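Side-chain contacts in Lin0012 protein (Listeria innocua, PDB 3K17), which probably phosphorylates phosphomevalonate with ATP, a step of the mevalonate pathway to isopentenyl diphosphate: residues Lys14-Val17 and Ala18-Ala22; Asp266-Leu269 and Leu270-Ser273. One frame throughout, in Å; residues are numbered along the deposited sequence.

How the contacts relate
Contact 1 (14-22) lies in the interior, its centre about 9 Å from the centre of the chain, whereas contact 2 (266-273) lies farther out, its centre about 23 Å from that point, at the start of helix 267-288. Their centres are about 16 Å apart and they do not touch, but both lean on the same two elements: I258 of helix 241-264 meets A18 and L270, and F325 of strand 321-326 meets V17, L270 and Y271. In contact 1 the carboxylate of E20 is satisfied by a glycine-rich segment far off in sequence, and the local touch is between carbon atoms. Contact 2 is the reverse, most bonds being local, between helix carbonyls and later donors.

Contact 1: residues Lys14-Val17 and Ala18-Ala22; sequences KLYV and AGEYA
The carboxylate of E20 is gripped at both oxygens while its CG lies against Y16: OE1 forms a salt bridge with K312 NZ, and OE2 accepts from the backbone N of G315. V17 O also accepts from K312 NZ, so the lysine holds both halves of this turn. Within the turn itself the meeting is nonpolar. E20 CG packs tightly on Y16 CB at 3.3 Å and reaches the first ring atom, Y16 CG, at 3.6 Å, approaching the ring obliquely. The ring and the carboxylate arm run antiparallel, each passing the other's root, with their planes 17° apart. A bend in the glutamate chain (chi2 106°) brings the carboxylate back alongside Y16, with E20 OE2 3.6 Å from Y16 CB. Glutamate suits this place because its methylenes can cover a tyrosine while its end reaches two polar partners.

The backbone makes the fold-back possible. V17 and A18 both face I31 of strand 29-35, a classic beta bulge. G19 follows; at a phi of 91° a side chain would collide with the carbonyl O of A18, which is why a glycine sits here. The run from strand to Gly-Glu resembles the first conserved motif of GHMP kinases, and K312 and G315 belong to a glycine-rich segment like their third. The chemistry implies that the loop after strand 7-18 is held to this segment by charge and backbone bonding, with the carbons of Y16 and E20 packed beside the charged end.

Contact 2: residues Asp266-Leu269 and Leu270-Ser273; sequences DEEL and LYSS
The ring of Y271 lies over the carbonyl of E267, whose O sits above one face, offset toward the rim and 3.1 Å from Y271 CD2. That same oxygen accepts the backbone N of Y271 at 3.1 Å, so the residue both closes the turn and covers it. E267 runs beside the ring and points the same way, its carboxylate plane perpendicular to the ring, but E267 OE1 stays 3.9 Å from Y271 OH, a buried hydroxyl with no partner in the model. E268 turns at CG and sets its carboxylate beside the CD2-CE2 side of the ring, E268 OE1 4.2 Å from Y271 CD2, the planes 64° apart.

Farther on, two serines double the helical bonds. E268 O takes both the backbone N of S272 and its hydroxyl, S272 OG, at 3.1 Å; with chi1 at 51°, the OG lies between the backbone N and the carbonyl carbon of its own residue and can reach back one turn. L269 O is likewise met by S273 N and, nearly in line with its C=O bond, by S273 OG; the latter distance, 2.5 Å, is doubtfully short. Serine fits here because a buried or half-buried hydroxyl can be satisfied by its own helix.

Behind these bonds stands the start of the helix. D266 OD1 accepts L269 N at 2.8 Å from above the carboxylate plane, and D266 O accepts L270 N. Outward, L269 and L270 pack on helix 241-264, while Y271 meets P213, K327 and F325. Together they form the first two turns of a long helix, opened by an aspartate N-cap whose carboxylate takes a backbone N-H that has no preceding turn to bond with.

Contact 1: residues Lys14-Val17 and Ala18-Ala22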
loop_
_atom_site.group_PDB
_atom_site.type_symbol
_atom_site.label_atom_id
_atom_site.label_comp_id
_atom_site.label_asym_id
_atom_site.label_seq_id
_atom_site.Cartn_x
_atom_site.Cartn_y
_atom_site.Cartn_z
ATOM N N LYS A 14 29.720 2.382 -27.427
ATOM C CA LYS A 14 30.126 1.074 -27.932
ATOM C C LYS A 14 29.210 0.538 -29.015
ATOM O O LYS A 14 28.055 0.935 -29.130
ATOM C CB LYS A 14 30.151 0.061 -26.783
ATOM C CG LYS A 14 28.743 -0.271 -26.233
ATOM C CD LYS A 14 28.114 -1.499 -26.917
ATOM C CE LYS A 14 26.584 -1.496 -26.831
ATOM N NZ LYS A 14 25.989 -0.521 -27.813
ATOM N N LEU A 15 29.746 -0.395 -29.789
ATOM C CA LEU A 15 29.007 -1.048 -30.853
ATOM C C LEU A 15 29.446 -2.497 -30.948
ATOM O O LEU A 15 30.634 -2.775 -31.124
ATOM C CB LEU A 15 29.270 -0.361 -32.199
ATOM C CG LEU A 15 28.469 0.909 -32.497
ATOM C CD1 LEU A 15 28.940 1.527 -33.802
ATOM C CD2 LEU A 15 26.976 0.554 -32.569
ATOM N N TYR A 16 28.499 -3.417 -30.806
ATOM C CA TYR A 16 28.814 -4.828 -30.955
ATOM C C TYR A 16 29.101 -5.007 -32.436
ATOM O O TYR A 16 28.443 -4.390 -33.281
ATOM C CB TYR A 16 27.618 -5.693 -30.561
ATOM C CG TYR A 16 27.599 -6.063 -29.097
ATOM C CD1 TYR A 16 28.353 -7.138 -28.625
ATOM C CD2 TYR A 16 26.866 -5.315 -28.178
ATOM C CE1 TYR A 16 28.383 -7.461 -27.281
ATOM C CE2 TYR A 16 26.889 -5.629 -26.819
ATOM C CZ TYR A 16 27.652 -6.704 -26.381
ATOM O OH TYR A 16 27.697 -7.020 -25.044
ATOM N N VAL A 17 30.083 -5.841 -32.754
ATOM C CA VAL A 17 30.439 -6.083 -34.148
ATOM C C VAL A 17 30.045 -7.504 -34.544
ATOM O O VAL A 17 29.638 -7.740 -35.673
ATOM C CB VAL A 17 31.949 -5.886 -34.383
ATOM C CG1 VAL A 17 32.303 -6.234 -35.829
ATOM C CG2 VAL A 17 32.338 -4.445 -34.080
ATOM N N ALA A 18 30.146 -8.431 -33.594
ATOM C CA ALA A 18 29.806 -9.829 -33.824
ATOM C C ALA A 18 29.643 -10.571 -32.499
ATOM O O ALA A 18 30.220 -10.182 -31.491
ATOM C CB ALA A 18 30.905 -10.498 -34.655
ATOM N N GLY A 19 28.850 -11.635 -32.506
ATOM C CA GLY A 19 28.661 -12.427 -31.302
ATOM C C GLY A 19 27.514 -12.028 -30.393
ATOM O O GLY A 19 27.373 -12.591 -29.304
ATOM N N GLU A 20 26.690 -11.075 -30.826
ATOM C CA GLU A 20 25.561 -10.628 -30.011
ATOM C C GLU A 20 24.585 -11.757 -29.698
ATOM O O GLU A 20 24.394 -12.673 -30.504
ATOM C CB GLU A 20 24.795 -9.498 -30.705
ATOM C CG GLU A 20 25.631 -8.289 -31.052
ATOM C CD GLU A 20 25.926 -8.205 -32.541
ATOM O OE1 GLU A 20 26.429 -9.200 -33.101
ATOM O OE2 GLU A 20 25.656 -7.146 -33.145
ATOM N N TYR A 21 23.957 -11.649 -28.529
ATOM C CA TYR A 21 22.991 -12.611 -28.014
ATOM C C TYR A 21 23.689 -13.812 -27.407
ATOM O O TYR A 21 23.467 -14.133 -26.243
ATOM C CB TYR A 21 22.004 -13.036 -29.108
ATOM C CG TYR A 21 20.915 -12.005 -29.332
ATOM C CD1 TYR A 21 19.857 -11.873 -28.428
ATOM C CD2 TYR A 21 20.967 -11.124 -30.414
ATOM C CE1 TYR A 21 18.883 -10.893 -28.591
ATOM C CE2 TYR A 21 19.995 -10.137 -30.590
ATOM C CZ TYR A 21 18.957 -10.027 -29.674
ATOM O OH TYR A 21 17.997 -9.047 -29.830
ATOM N N ALA A 22 24.555 -14.457 -28.181
ATOM C CA ALA A 22 25.284 -15.614 -27.679
ATOM C C ALA A 22 26.209 -15.164 -26.552
ATOM O O ALA A 22 26.447 -15.895 -25.585
ATOM C CB ALA A 22 26.100 -16.246 -28.805
#

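Contact 2: residues Asp266-Leu269 and Leu270-Ser273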
loop_
_atom_site.group_PDB
_atom_site.type_symbol
_atom_site.label_atom_id
_atom_site.label_comp_id
_atom_site.label_asym_id
_atom_site.label_seq_id
_atom_site.Cartn_x
_atom_site.Cartn_y
_atom_site.Cartn_z
ATOM N N ASP A 266 42.942 -10.817 -42.087
ATOM C CA ASP A 266 42.386 -11.500 -43.248
ATOM C C ASP A 266 41.064 -10.834 -43.625
ATOM O O ASP A 266 39.995 -11.235 -43.160
ATOM C CB ASP A 266 42.155 -12.974 -42.913
ATOM C CG ASP A 266 41.773 -13.799 -44.128
ATOM O OD1 ASP A 266 41.001 -13.298 -44.974
ATOM O OD2 ASP A 266 42.235 -14.959 -44.225
ATOM N N GLU A 267 41.145 -9.817 -44.474
ATOM C CA GLU A 267 39.967 -9.083 -44.902
ATOM C C GLU A 267 38.848 -9.956 -45.468
ATOM O O GLU A 267 37.678 -9.780 -45.107
ATOM C CB GLU A 267 40.377 -8.005 -45.906
ATOM C CG GLU A 267 41.194 -6.885 -45.260
ATOM C CD GLU A 267 41.692 -5.852 -46.252
ATOM O OE1 GLU A 267 40.959 -5.535 -47.211
ATOM O OE2 GLU A 267 42.814 -5.341 -46.062
ATOM N N GLU A 268 39.186 -10.903 -46.339
ATOM C CA GLU A 268 38.158 -11.763 -46.917
ATOM C C GLU A 268 37.475 -12.601 -45.844
ATOM O O GLU A 268 36.269 -12.841 -45.906
ATOM C CB GLU A 268 38.750 -12.689 -47.988
ATOM C CG GLU A 268 39.161 -11.988 -49.283
ATOM C CD GLU A 268 38.015 -11.231 -49.941
ATOM O OE1 GLU A 268 36.880 -11.763 -49.968
ATOM O OE2 GLU A 268 38.256 -10.107 -50.439
ATOM N N LEU A 269 38.249 -13.052 -44.866
ATOM C CA LEU A 269 37.702 -13.865 -43.784
ATOM C C LEU A 269 36.807 -13.016 -42.868
ATOM O O LEU A 269 35.917 -13.543 -42.198
ATOM C CB LEU A 269 38.838 -14.502 -42.976
ATOM C CG LEU A 269 38.413 -15.423 -41.831
ATOM C CD1 LEU A 269 37.557 -16.562 -42.373
ATOM C CD2 LEU A 269 39.651 -15.959 -41.118
ATOM N N LEU A 270 37.052 -11.709 -42.836
ATOM C CA LEU A 270 36.234 -10.814 -42.024
ATOM C C LEU A 270 34.867 -10.673 -42.688
ATOM O O LEU A 270 33.835 -10.834 -42.032
ATOM C CB LEU A 270 36.898 -9.437 -41.890
ATOM C CG LEU A 270 36.117 -8.362 -41.118
ATOM C CD1 LEU A 270 35.784 -8.836 -39.708
ATOM C CD2 LEU A 270 36.934 -7.090 -41.074
ATOM N N TYR A 271 34.862 -10.398 -43.993
ATOM C CA TYR A 271 33.610 -10.239 -44.736
ATOM C C TYR A 271 32.704 -11.461 -44.644
ATOM O O TYR A 271 31.520 -11.347 -44.325
ATOM C CB TYR A 271 33.881 -9.940 -46.217
ATOM C CG TYR A 271 34.707 -8.699 -46.469
ATOM C CD1 TYR A 271 34.389 -7.485 -45.855
ATOM C CD2 TYR A 271 35.809 -8.737 -47.322
ATOM C CE1 TYR A 271 35.155 -6.335 -46.087
ATOM C CE2 TYR A 271 36.581 -7.600 -47.562
ATOM C CZ TYR A 271 36.252 -6.405 -46.940
ATOM O OH TYR A 271 37.024 -5.289 -47.165
ATOM N N SER A 272 33.256 -12.633 -44.932
ATOM C CA SER A 272 32.469 -13.855 -44.880
ATOM C C SER A 272 31.962 -14.152 -43.472
ATOM O O SER A 272 30.859 -14.655 -43.309
ATOM C CB SER A 272 33.287 -15.038 -45.417
ATOM O OG SER A 272 34.554 -15.110 -44.793
ATOM N N SER A 273 32.759 -13.834 -42.456
ATOM C CA SER A 273 32.347 -14.077 -41.073
ATOM C C SER A 273 31.158 -13.195 -40.703
ATOM O O SER A 273 30.217 -13.640 -40.041
ATOM C CB SER A 273 33.501 -13.796 -40.109
ATOM O OG SER A 273 34.600 -14.645 -40.364
#